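Local coordinates for flagellar hook-associated protein (Burkholderia pseudomallei, PDB 4UT1) that probably serves as a structural component of the bacterial flagellum, at the junction between hook and filament, at residues Ser369-Ser374 against Tyr380-Arg385; Ala394-Ser397 against Thr402-Ile405; Gln160-Val165 against Pro302-Leu307; Gln156-Leu161 against Ala598-Ala603. One frame throughout, in Å; residues are numbered along the deposited sequence.

Interaction 1: Ser369-Ser374 against Tyr380-Arg385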
loop_
_atom_site.group_PDB
_atom_site.type_symbol
_atom_site.label_atom_id
_atom_site.label_comp_id
_atom_site.label_asym_id
_atom_site.label_seq_id
_atom_site.Cartn_x
_atom_site.Cartn_y
_atom_site.Cartn_z
ATOM N N SER A 369 0.071 -1.668 -4.568
ATOM C CA SER A 369 1.094 -2.586 -5.112
ATOM C C SER A 369 2.515 -2.009 -5.084
ATOM O O SER A 369 2.779 -0.999 -4.424
ATOM C CB SER A 369 0.741 -2.989 -6.558
ATOM O OG SER A 369 1.556 -4.092 -6.976
ATOM N N ASP A 370 3.437 -2.681 -5.782
ATOM C CA ASP A 370 4.822 -2.222 -5.936
ATOM C C ASP A 370 5.046 -1.914 -7.408
ATOM O O ASP A 370 4.491 -2.597 -8.271
ATOM C CB ASP A 370 5.873 -3.268 -5.524
ATOM C CG ASP A 370 5.795 -3.691 -4.061
ATOM O OD1 ASP A 370 5.367 -2.898 -3.196
ATOM O OD2 ASP A 370 6.210 -4.847 -3.787
ATOM N N TYR A 371 5.893 -0.936 -7.700
ATOM C CA TYR A 371 6.048 -0.502 -9.092
ATOM C C TYR A 371 7.486 -0.301 -9.525
ATOM O O TYR A 371 8.389 -0.155 -8.707
ATOM C CB TYR A 371 5.263 0.801 -9.333
ATOM C CG TYR A 371 3.876 0.711 -8.772
ATOM C CD1 TYR A 371 2.836 0.154 -9.508
ATOM C CD2 TYR A 371 3.615 1.118 -7.469
ATOM C CE1 TYR A 371 1.562 0.026 -8.960
ATOM C CE2 TYR A 371 2.350 0.997 -6.916
ATOM C CZ TYR A 371 1.329 0.448 -7.661
ATOM O OH TYR A 371 0.078 0.332 -7.092
ATOM N N ALA A 372 7.688 -0.274 -10.840
ATOM C CA ALA A 372 8.940 0.220 -11.383
ATOM C C ALA A 372 8.578 1.330 -12.364
ATOM O O ALA A 372 7.660 1.157 -13.158
ATOM C CB ALA A 372 9.731 -0.891 -12.066
ATOM N N LEU A 373 9.260 2.469 -12.248
ATOM C CA LEU A 373 9.194 3.535 -13.257
ATOM C C LEU A 373 10.408 3.443 -14.177
ATOM O O LEU A 373 11.560 3.580 -13.733
ATOM C CB LEU A 373 9.152 4.916 -12.611
ATOM C CG LEU A 373 8.901 6.033 -13.632
ATOM C CD1 LEU A 373 7.424 6.152 -13.874
ATOM C CD2 LEU A 373 9.491 7.329 -13.128
ATOM N N SER A 374 10.154 3.219 -15.462
ATOM C CA SER A 374 11.243 3.017 -16.409
ATOM C C SER A 374 11.176 4.075 -17.493
ATOM O O SER A 374 10.110 4.605 -17.785
ATOM C CB SER A 374 11.187 1.616 -17.021
ATOM O OG SER A 374 9.936 1.385 -17.646
ATOM N N TYR A 380 8.100 7.640 -19.989
ATOM C CA TYR A 380 8.170 6.933 -18.725
ATOM C C TYR A 380 7.052 5.923 -18.671
ATOM O O TYR A 380 5.921 6.220 -19.043
ATOM C CB TYR A 380 8.038 7.903 -17.553
ATOM C CG TYR A 380 9.101 8.966 -17.496
ATOM C CD1 TYR A 380 9.013 10.119 -18.286
ATOM C CD2 TYR A 380 10.183 8.836 -16.655
ATOM C CE1 TYR A 380 10.002 11.099 -18.238
ATOM C CE2 TYR A 380 11.162 9.805 -16.586
ATOM C CZ TYR A 380 11.068 10.941 -17.379
ATOM O OH TYR A 380 12.058 11.904 -17.300
ATOM N N THR A 381 7.347 4.734 -18.168
ATOM C CA THR A 381 6.302 3.751 -17.974
ATOM C C THR A 381 6.316 3.305 -16.518
ATOM O O THR A 381 7.377 3.100 -15.961
ATOM C CB THR A 381 6.499 2.541 -18.891
ATOM O OG1 THR A 381 6.563 2.982 -20.256
ATOM C CG2 THR A 381 5.365 1.544 -18.722
ATOM N N LEU A 382 5.138 3.202 -15.920
ATOM C CA LEU A 382 4.984 2.625 -14.589
ATOM C C LEU A 382 4.451 1.217 -14.744
ATOM O O LEU A 382 3.365 1.013 -15.290
ATOM C CB LEU A 382 4.037 3.469 -13.725
ATOM C CG LEU A 382 4.036 3.113 -12.234
ATOM C CD1 LEU A 382 5.283 3.667 -11.570
ATOM C CD2 LEU A 382 2.786 3.637 -11.541
ATOM N N THR A 383 5.215 0.245 -14.257
ATOM C CA THR A 383 4.827 -1.150 -14.329
ATOM C C THR A 383 4.604 -1.731 -12.931
ATOM O O THR A 383 5.373 -1.462 -12.010
ATOM C CB THR A 383 5.894 -1.975 -15.057
ATOM O OG1 THR A 383 6.132 -1.392 -16.350
ATOM C CG2 THR A 383 5.436 -3.402 -15.224
ATOM N N ASP A 384 3.532 -2.497 -12.787
ATOM C CA ASP A 384 3.246 -3.232 -11.554
ATOM C C ASP A 384 4.217 -4.407 -11.444
ATOM O O ASP A 384 4.264 -5.258 -12.334
ATOM C CB ASP A 384 1.786 -3.701 -11.557
ATOM C CG ASP A 384 1.363 -4.318 -10.244
ATOM O OD1 ASP A 384 2.066 -5.219 -9.757
ATOM O OD2 ASP A 384 0.311 -3.914 -9.718
ATOM N N ARG A 385 4.993 -4.452 -10.362
ATOM C CA ARG A 385 6.062 -5.441 -10.227
ATOM C C ARG A 385 5.557 -6.857 -9.937
ATOM O O ARG A 385 6.270 -7.827 -10.167
ATOM C CB ARG A 385 7.046 -5.005 -9.133
ATOM C CG ARG A 385 8.073 -3.972 -9.596
ATOM C CD ARG A 385 8.873 -3.394 -8.431
ATOM N NE ARG A 385 9.572 -4.399 -7.614
ATOM C CZ ARG A 385 10.783 -4.896 -7.863
ATOM N NH1 ARG A 385 11.466 -4.539 -8.951
ATOM N NH2 ARG A 385 11.310 -5.789 -7.027
HETATM O O HOH W 1 8.152 -5.482 -5.555
HETATM O O HOH W 2 8.258 0.121 -15.894
#
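Y371-S374 and Y380-D384 form the two arms of a beta hairpin, antiparallel at 160°. A372 with T383 and S374 with T381 are its hydrogen-bonded pairs, each closed by two N-H···O bonds. R385 N to D370 O (2.8 Å) prolongs the pairing beyond the strands.

On the buried face, L382 CD1 meets Y371 CB at 3.6 Å and L373 CD1 at 4.0 Å. With CG anti to the backbone N (chi1 -168°) and chi2 at 76°, L382 brings CD1 over to the partner strand. Y371, L373 and L382 form its apolar part, suited to the domain interior; D384 takes the end, where it meets S369.

The other face carries small and polar residues, A372, S374, T381 and T383. One water there donates to A372 O (3.0 Å) and also bonds S374 OG and T383 OG1. At the open end of the hairpin, a second water links D370 OD2 to R385 NE (2.7 Å to each), while D370 OD2 also forms a salt bridge with R428. S369 OG makes at most a weak bond to D384, its one proton within reach of OD1 and OD2; A386 N holds OD1. The arrangement is an amphipathic antiparallel hairpin within a beta domain.

Interaction 2: Ala394-Ser397 against Thr402-Ile405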
loop_
_atom_site.group_PDB
_atom_site.type_symbol
_atom_site.label_atom_id
_atom_site.label_comp_id
_atom_site.label_asym_id
_atom_site.label_seq_id
_atom_site.Cartn_x
_atom_site.Cartn_y
_atom_site.Cartn_z
ATOM N N ALA A 394 3.801 8.245 -19.189
ATOM C CA ALA A 394 3.827 9.705 -19.201
ATOM C C ALA A 394 4.942 10.255 -20.076
ATOM O O ALA A 394 6.009 9.653 -20.203
ATOM C CB ALA A 394 3.961 10.247 -17.800
ATOM N N THR A 395 4.683 11.411 -20.684
ATOM C CA THR A 395 5.683 12.115 -21.482
ATOM C C THR A 395 5.745 13.587 -21.092
ATOM O O THR A 395 5.439 14.454 -21.911
ATOM C CB THR A 395 5.384 12.028 -23.000
ATOM O OG1 THR A 395 4.018 12.404 -23.234
ATOM C CG2 THR A 395 5.629 10.626 -23.529
ATOM N N PRO A 396 6.133 13.878 -19.844
ATOM C CA PRO A 396 6.168 15.265 -19.367
ATOM C C PRO A 396 7.088 16.135 -20.212
ATOM O O PRO A 396 8.036 15.623 -20.799
ATOM C CB PRO A 396 6.717 15.132 -17.944
ATOM C CG PRO A 396 7.479 13.848 -17.978
ATOM C CD PRO A 396 6.644 12.948 -18.827
ATOM N N SER A 397 6.807 17.432 -20.270
ATOM C CA SER A 397 7.712 18.357 -20.937
ATOM C C SER A 397 8.429 19.196 -19.894
ATOM O O SER A 397 9.348 19.944 -20.208
ATOM C CB SER A 397 6.952 19.247 -21.909
ATOM O OG SER A 397 5.946 19.966 -21.230
ATOM N N THR A 402 8.300 16.133 -13.928
ATOM C CA THR A 402 7.294 15.729 -12.955
ATOM C C THR A 402 6.132 15.129 -13.725
ATOM O O THR A 402 5.815 15.583 -14.823
ATOM C CB THR A 402 6.812 16.906 -12.100
ATOM O OG1 THR A 402 6.145 17.856 -12.942
ATOM C CG2 THR A 402 7.985 17.584 -11.418
ATOM N N MET A 403 5.501 14.110 -13.157
ATOM C CA MET A 403 4.380 13.434 -13.798
ATOM C C MET A 403 3.473 12.751 -12.776
ATOM O O MET A 403 3.858 12.538 -11.623
ATOM C CB MET A 403 4.880 12.408 -14.817
ATOM C CG MET A 403 5.399 11.117 -14.206
ATOM S SD MET A 403 6.666 10.349 -15.235
ATOM C CE MET A 403 8.038 11.415 -14.856
ATOM N N THR A 404 2.257 12.431 -13.205
ATOM C CA THR A 404 1.306 11.723 -12.369
ATOM C C THR A 404 0.814 10.474 -13.087
ATOM O O THR A 404 0.305 10.550 -14.200
ATOM C CB THR A 404 0.096 12.613 -11.994
ATOM O OG1 THR A 404 0.554 13.744 -11.248
ATOM C CG2 THR A 404 -0.899 11.829 -11.142
ATOM N N ILE A 405 0.986 9.322 -12.448
ATOM C CA ILE A 405 0.536 8.057 -13.013
ATOM C C ILE A 405 -0.067 7.192 -11.928
ATOM O O ILE A 405 0.559 6.995 -10.902
ATOM C CB ILE A 405 1.695 7.271 -13.656
ATOM C CG1 ILE A 405 2.396 8.111 -14.727
ATOM C CG2 ILE A 405 1.193 5.948 -14.222
ATOM C CD1 ILE A 405 3.675 7.475 -15.259
#
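M403 reaches A394 and P396 through a folded side chain: chi1 of 77° sets CG between its backbone N and carbonyl carbon, and a bend at chi3 (76°) turns the methyl back toward the proline. I405 CG1 lies beside its backbone N and the chain then runs straight on (chi2 172°), which carries CD1 to A394.

The methyl of A394 is thus touched by two side chains, M403 SD at 3.7 Å from CB and I405 CD1 at 3.8 Å. Alanine suits the place because its short CB points at the opposing strand and still lets sulfur and methyl come close. The second touch is made by the pyrrolidine ring, where P396 CG lies 4.0 Å from M403 CE. The same ring sets its CB 3.3 Å from the carbonyl oxygen T402 O. Proline fits here, since its nitrogen carries no hydrogen to be satisfied and its ring is a rigid apolar block, while the flexible thioether of methionine can mould itself to both neighbours. No hydrogen bond joins the two segments, and apart from the touch on T402 O the contact is apolar packing.

A394 ends the edge strand 390-394 and pairs with Y380 of strand 380-384, whereas M403 pairs with L410 of strand 408-412. M403 packs on Y380 and I405 on L382, so the three-stranded sheet lies against the five-stranded one.

Interaction 3: Gln160-Val165 against Pro302-Leu307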
loop_
_atom_site.group_PDB
_atom_site.type_symbol
_atom_site.label_atom_id
_atom_site.label_comp_id
_atom_site.label_asym_id
_atom_site.label_seq_id
_atom_site.Cartn_x
_atom_site.Cartn_y
_atom_site.Cartn_z
ATOM N N GLN A 160 10.772 -9.987 8.504
ATOM C CA GLN A 160 11.408 -11.188 9.017
ATOM C C GLN A 160 11.232 -12.353 8.041
ATOM O O GLN A 160 12.188 -13.079 7.741
ATOM C CB GLN A 160 10.857 -11.523 10.409
ATOM C CG GLN A 160 11.386 -10.574 11.493
ATOM C CD GLN A 160 10.625 -10.690 12.826
ATOM O OE1 GLN A 160 9.747 -11.534 12.978
ATOM N NE2 GLN A 160 10.959 -9.821 13.779
ATOM N N LEU A 161 10.015 -12.517 7.547
ATOM C CA LEU A 161 9.733 -13.476 6.491
ATOM C C LEU A 161 10.560 -13.178 5.238
ATOM O O LEU A 161 11.091 -14.099 4.597
ATOM C CB LEU A 161 8.242 -13.470 6.150
ATOM C CG LEU A 161 7.349 -14.204 7.153
ATOM C CD1 LEU A 161 5.897 -14.084 6.743
ATOM C CD2 LEU A 161 7.768 -15.662 7.247
ATOM N N ARG A 162 10.678 -11.898 4.900
ATOM C CA ARG A 162 11.439 -11.504 3.713
ATOM C C ARG A 162 12.908 -11.877 3.885
ATOM O O ARG A 162 13.562 -12.356 2.938
ATOM C CB ARG A 162 11.289 -10.010 3.421
ATOM C CG ARG A 162 11.936 -9.597 2.090
ATOM C CD ARG A 162 11.519 -8.195 1.657
ATOM N NE ARG A 162 10.088 -8.117 1.397
ATOM C CZ ARG A 162 9.211 -7.516 2.197
ATOM N NH1 ARG A 162 9.613 -6.917 3.315
ATOM N NH2 ARG A 162 7.928 -7.507 1.868
ATOM N N GLN A 163 13.427 -11.700 5.098
ATOM C CA GLN A 163 14.818 -12.073 5.344
ATOM C C GLN A 163 14.985 -13.591 5.426
ATOM O O GLN A 163 16.012 -14.123 5.001
ATOM C CB GLN A 163 15.344 -11.407 6.611
ATOM C CG GLN A 163 16.726 -11.888 7.018
ATOM C CD GLN A 163 17.751 -11.722 5.922
ATOM O OE1 GLN A 163 17.616 -10.853 5.050
ATOM N NE2 GLN A 163 18.793 -12.553 5.956
ATOM N N SER A 164 13.986 -14.280 5.980
ATOM C CA SER A 164 13.975 -15.739 5.971
ATOM C C SER A 164 14.077 -16.253 4.537
ATOM O O SER A 164 14.846 -17.175 4.251
ATOM C CB SER A 164 12.715 -16.278 6.658
ATOM O OG SER A 164 12.729 -17.693 6.688
ATOM N N VAL A 165 13.347 -15.633 3.615
ATOM C CA VAL A 165 13.481 -16.002 2.208
ATOM C C VAL A 165 14.924 -15.774 1.711
ATOM O O VAL A 165 15.513 -16.651 1.067
ATOM C CB VAL A 165 12.470 -15.227 1.331
ATOM C CG1 VAL A 165 12.813 -15.395 -0.157
ATOM C CG2 VAL A 165 11.061 -15.727 1.631
ATOM N N PRO A 302 3.146 -8.459 -2.199
ATOM C CA PRO A 302 1.832 -7.824 -2.350
ATOM C C PRO A 302 1.124 -7.652 -1.020
ATOM O O PRO A 302 0.485 -6.617 -0.797
ATOM C CB PRO A 302 1.068 -8.800 -3.255
ATOM C CG PRO A 302 2.157 -9.437 -4.074
ATOM C CD PRO A 302 3.294 -9.615 -3.096
ATOM N N ALA A 303 1.245 -8.639 -0.142
ATOM C CA ALA A 303 0.536 -8.576 1.126
ATOM C C ALA A 303 1.026 -7.389 1.934
ATOM O O ALA A 303 0.225 -6.684 2.531
ATOM C CB ALA A 303 0.700 -9.863 1.925
ATOM N N GLN A 304 2.335 -7.159 1.966
ATOM C CA GLN A 304 2.810 -6.036 2.760
ATOM C C GLN A 304 2.415 -4.701 2.126
ATOM O O GLN A 304 2.123 -3.741 2.834
ATOM C CB GLN A 304 4.319 -6.080 2.973
ATOM C CG GLN A 304 4.730 -5.042 4.018
ATOM C CD GLN A 304 6.165 -5.136 4.422
ATOM O OE1 GLN A 304 6.921 -5.987 3.924
ATOM N NE2 GLN A 304 6.569 -4.256 5.329
ATOM N N ALA A 305 2.395 -4.637 0.797
ATOM C CA ALA A 305 1.989 -3.412 0.115
ATOM C C ALA A 305 0.526 -3.100 0.419
ATOM O O ALA A 305 0.135 -1.934 0.577
ATOM C CB ALA A 305 2.202 -3.531 -1.399
ATOM N N GLN A 306 -0.293 -4.144 0.457
ATOM C CA GLN A 306 -1.714 -3.974 0.768
ATOM C C GLN A 306 -1.951 -3.547 2.209
ATOM O O GLN A 306 -2.766 -2.655 2.476
ATOM C CB GLN A 306 -2.467 -5.275 0.471
ATOM C CG GLN A 306 -2.475 -5.626 -1.021
ATOM C CD GLN A 306 -2.794 -7.088 -1.281
ATOM O OE1 GLN A 306 -3.383 -7.774 -0.438
ATOM N NE2 GLN A 306 -2.392 -7.578 -2.444
ATOM N N LEU A 307 -1.267 -4.184 3.149
ATOM C CA LEU A 307 -1.461 -3.844 4.545
ATOM C C LEU A 307 -0.862 -2.468 4.810
ATOM O O LEU A 307 -1.411 -1.690 5.562
ATOM C CB LEU A 307 -0.842 -4.891 5.467
ATOM C CG LEU A 307 -1.029 -4.618 6.962
ATOM C CD1 LEU A 307 -2.511 -4.554 7.341
ATOM C CD2 LEU A 307 -0.306 -5.665 7.788
#
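The guanidinium of R162 and the amide of Q304 meet edge to edge, their planes only 19° apart, so that the amide oxygen lies at the rim of the guanidinium and in its plane. This polar clasp joins two long helices, 134-193 and 287-322, of the FlgK helical domain. The nearest CA atoms, those of R162 and Q304, are 10.3 Å apart, and only long side chains can bridge that gap.

Both terminal nitrogens of the arginine converge end-on upon a single acceptor. R162 NH2 donates to Q304 OE1 at 2.7 Å and R162 NH1 to the same oxygen at 2.9 Å. The N-H···O angles, 149° and 139°, are bent as they must be when two diverging donors share one atom. Two donors on one atom identify it as the oxygen; the near-coplanarity keeps both N-H groups directed at it. Glutamine comes to meet the arginine fully extended, whereas the arginine chain bends at chi3 to present its end.

The clasp is buried, and the charge of R162 is answered by acidic neighbours: NE forms a salt bridge with E259, and NH2 another with D301. These carboxylates would be expected to stabilise the positive charge, which in turn probably polarises the glutamine carbonyl. Besides the two bonds, the aliphatic part of the glutamine lies near the same nitrogen, Q304 CB standing 4.0 Å from R162 NH2.

Interaction 4: Gln156-Leu161 against Ala598-Ala603. With EDO (1,2-ethanediol), chain G; EDO (1,2-ethanediol), chain P.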
loop_
_atom_site.group_PDB
_atom_site.type_symbol
_atom_site.label_atom_id
_atom_site.label_comp_id
_atom_site.label_asym_id
_atom_site.label_seq_id
_atom_site.Cartn_x
_atom_site.Cartn_y
_atom_site.Cartn_z
ATOM N N GLN A 156 7.506 -5.766 11.157
ATOM C CA GLN A 156 8.609 -6.629 11.580
ATOM C C GLN A 156 8.431 -8.057 11.072
ATOM O O GLN A 156 9.397 -8.677 10.629
ATOM C CB GLN A 156 8.737 -6.635 13.099
ATOM C CG GLN A 156 9.113 -5.303 13.729
ATOM C CD GLN A 156 10.578 -4.951 13.549
ATOM O OE1 GLN A 156 11.469 -5.788 13.748
ATOM N NE2 GLN A 156 10.837 -3.701 13.172
ATOM N N GLN A 157 7.212 -8.585 11.147
ATOM C CA GLN A 157 6.937 -9.943 10.681
ATOM C C GLN A 157 7.151 -10.080 9.181
ATOM O O GLN A 157 7.765 -11.047 8.705
ATOM C CB GLN A 157 5.513 -10.372 11.038
ATOM C CG GLN A 157 5.161 -11.776 10.539
ATOM C CD GLN A 157 5.937 -12.871 11.277
ATOM O OE1 GLN A 157 6.071 -12.833 12.502
ATOM N NE2 GLN A 157 6.450 -13.838 10.534
ATOM N N TYR A 158 6.668 -9.108 8.420
ATOM C CA TYR A 158 6.879 -9.170 6.989
ATOM C C TYR A 158 8.358 -9.104 6.635
ATOM O O TYR A 158 8.822 -9.871 5.793
ATOM C CB TYR A 158 6.079 -8.063 6.279
ATOM C CG TYR A 158 4.669 -8.537 6.031
ATOM C CD1 TYR A 158 4.405 -9.455 5.021
ATOM C CD2 TYR A 158 3.609 -8.120 6.841
ATOM C CE1 TYR A 158 3.140 -9.926 4.794
ATOM C CE2 TYR A 158 2.337 -8.584 6.621
ATOM C CZ TYR A 158 2.099 -9.486 5.605
ATOM O OH TYR A 158 0.828 -9.960 5.390
ATOM N N SER A 159 9.120 -8.235 7.290
ATOM C CA SER A 159 10.530 -8.124 6.956
ATOM C C SER A 159 11.275 -9.371 7.436
ATOM O O SER A 159 12.277 -9.772 6.856
ATOM C CB SER A 159 11.135 -6.857 7.567
ATOM O OG SER A 159 11.050 -6.897 8.971
ATOM N N GLN A 160 10.772 -9.987 8.504
ATOM C CA GLN A 160 11.408 -11.188 9.017
ATOM C C GLN A 160 11.232 -12.353 8.041
ATOM O O GLN A 160 12.188 -13.079 7.741
ATOM C CB GLN A 160 10.857 -11.523 10.409
ATOM C CG GLN A 160 11.386 -10.574 11.493
ATOM C CD GLN A 160 10.625 -10.690 12.826
ATOM O OE1 GLN A 160 9.747 -11.534 12.978
ATOM N NE2 GLN A 160 10.959 -9.821 13.779
ATOM N N LEU A 161 10.015 -12.517 7.547
ATOM C CA LEU A 161 9.733 -13.476 6.491
ATOM C C LEU A 161 10.560 -13.178 5.238
ATOM O O LEU A 161 11.091 -14.099 4.597
ATOM C CB LEU A 161 8.242 -13.470 6.150
ATOM C CG LEU A 161 7.349 -14.204 7.153
ATOM C CD1 LEU A 161 5.897 -14.084 6.743
ATOM C CD2 LEU A 161 7.768 -15.662 7.247
ATOM N N ALA A 598 -10.035 -7.300 5.157
ATOM C CA ALA A 598 -10.561 -8.646 4.939
ATOM C C ALA A 598 -10.106 -9.208 3.587
ATOM O O ALA A 598 -9.806 -10.394 3.470
ATOM C CB ALA A 598 -12.079 -8.649 5.037
ATOM N N GLY A 599 -10.048 -8.357 2.571
ATOM C CA GLY A 599 -9.560 -8.777 1.267
ATOM C C GLY A 599 -8.090 -9.162 1.311
ATOM O O GLY A 599 -7.676 -10.143 0.700
ATOM N N TYR A 600 -7.304 -8.387 2.049
ATOM C CA TYR A 600 -5.873 -8.636 2.173
ATOM C C TYR A 600 -5.631 -9.985 2.859
ATOM O O TYR A 600 -4.779 -10.775 2.432
ATOM C CB TYR A 600 -5.209 -7.467 2.933
ATOM C CG TYR A 600 -4.167 -7.849 3.954
ATOM C CD1 TYR A 600 -2.835 -8.008 3.588
ATOM C CD2 TYR A 600 -4.506 -8.028 5.290
ATOM C CE1 TYR A 600 -1.888 -8.357 4.508
ATOM C CE2 TYR A 600 -3.560 -8.379 6.224
ATOM C CZ TYR A 600 -2.251 -8.538 5.830
ATOM O OH TYR A 600 -1.299 -8.879 6.754
ATOM N N VAL A 601 -6.404 -10.275 3.899
ATOM C CA VAL A 601 -6.255 -11.546 4.604
ATOM C C VAL A 601 -6.713 -12.706 3.727
ATOM O O VAL A 601 -6.051 -13.743 3.657
ATOM C CB VAL A 601 -7.044 -11.552 5.940
ATOM C CG1 VAL A 601 -7.195 -12.972 6.494
ATOM C CG2 VAL A 601 -6.348 -10.656 6.956
ATOM N N ASN A 602 -7.841 -12.525 3.052
ATOM C CA ASN A 602 -8.419 -13.591 2.242
ATOM C C ASN A 602 -7.548 -13.962 1.045
ATOM O O ASN A 602 -7.571 -15.108 0.606
ATOM C CB ASN A 602 -9.819 -13.200 1.762
ATOM C CG ASN A 602 -10.846 -13.245 2.878
ATOM O OD1 ASN A 602 -10.654 -13.927 3.877
ATOM N ND2 ASN A 602 -11.943 -12.508 2.713
ATOM N N ALA A 603 -6.790 -13.005 0.518
ATOM C CA ALA A 603 -5.853 -13.303 -0.564
ATOM C C ALA A 603 -4.828 -14.308 -0.065
ATOM O O ALA A 603 -4.508 -15.280 -0.745
ATOM C CB ALA A 603 -5.159 -12.035 -1.073
HETATM C C1 EDO G . 15.359 -4.673 10.481
HETATM O O1 EDO G . 16.260 -5.598 11.095
HETATM C C2 EDO G . 14.082 -4.671 11.310
HETATM O O2 EDO G . 13.150 -3.737 10.766
HETATM C C1 EDO P . -1.935 -9.615 11.709
HETATM O O1 EDO P . -2.838 -8.684 12.332
HETATM C C2 EDO P . -1.269 -8.988 10.484
HETATM O O2 EDO P . -2.216 -8.727 9.425
#
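Y158 and Y600 reach toward each other from opposite directions, each from its own helix, and meet through their hydroxyls: Y158 OH lies 2.7 Å from Y600 OH in a hydrogen bond whose donor may be either. The rings do not stack. Their planes are inclined at roughly 54°, and each hydroxyl approaches the other ring at its edge, near the ring plane. Y158 OH also comes within 3.3 Å of Y600 CE1, while ring carbon to ring carbon the nearest approach is 4.3 Å, from Y158 CZ to Y600 CE1.

Tyrosine suits both places because the backbones are far apart, with 13.6 Å between the CA atoms of Y158 and V601, the nearest pair. Two phenol rings span that distance while keeping a polar group at the end of each. The first torsion of Y600 (chi1 138°) departs from a staggered position, which suggests that some torsional cost is paid to aim this ring at its partner.

Y600 OH has a second partner, O2 of an ethanediol at 2.8 Å, probably from the crystallisation liquor. Y158 OH, Y600 OH and the diol oxygen thus form a short hydrogen-bonded chain. Farther out, Q156 NE2 reaches another ethanediol only weakly.

Helix 287-322 lies along the pair, with L300, A303 and Q304 against Y158 and L307 against Y600. The contact joins helix 134-193 to the late helix 593-630, as is typical of the multi-helix bundle in flagellar axial proteins, where early and late parts of the chain pack together.

In the fold
Interactions 3 and 4 are neighbours in the helical bundle, their centres about 6 Å apart; both use helix 134-193, which 3 ties to helix 287-322 and 4 to helix 593-630. Interactions 1 and 2 belong to the D2-like beta domain, with centres about 13 Å apart, and meet where Y380 packs on M403 and P396. Along the chain, the D2-like contacts follow interaction 3 and are nested inside the much longer loop closed by interaction 4. Bundle and beta domain touch where A305 meets D370, linking interactions 3 and 1. The beta domain is thus an insertion emerging from a rod whose early and late helices are held together.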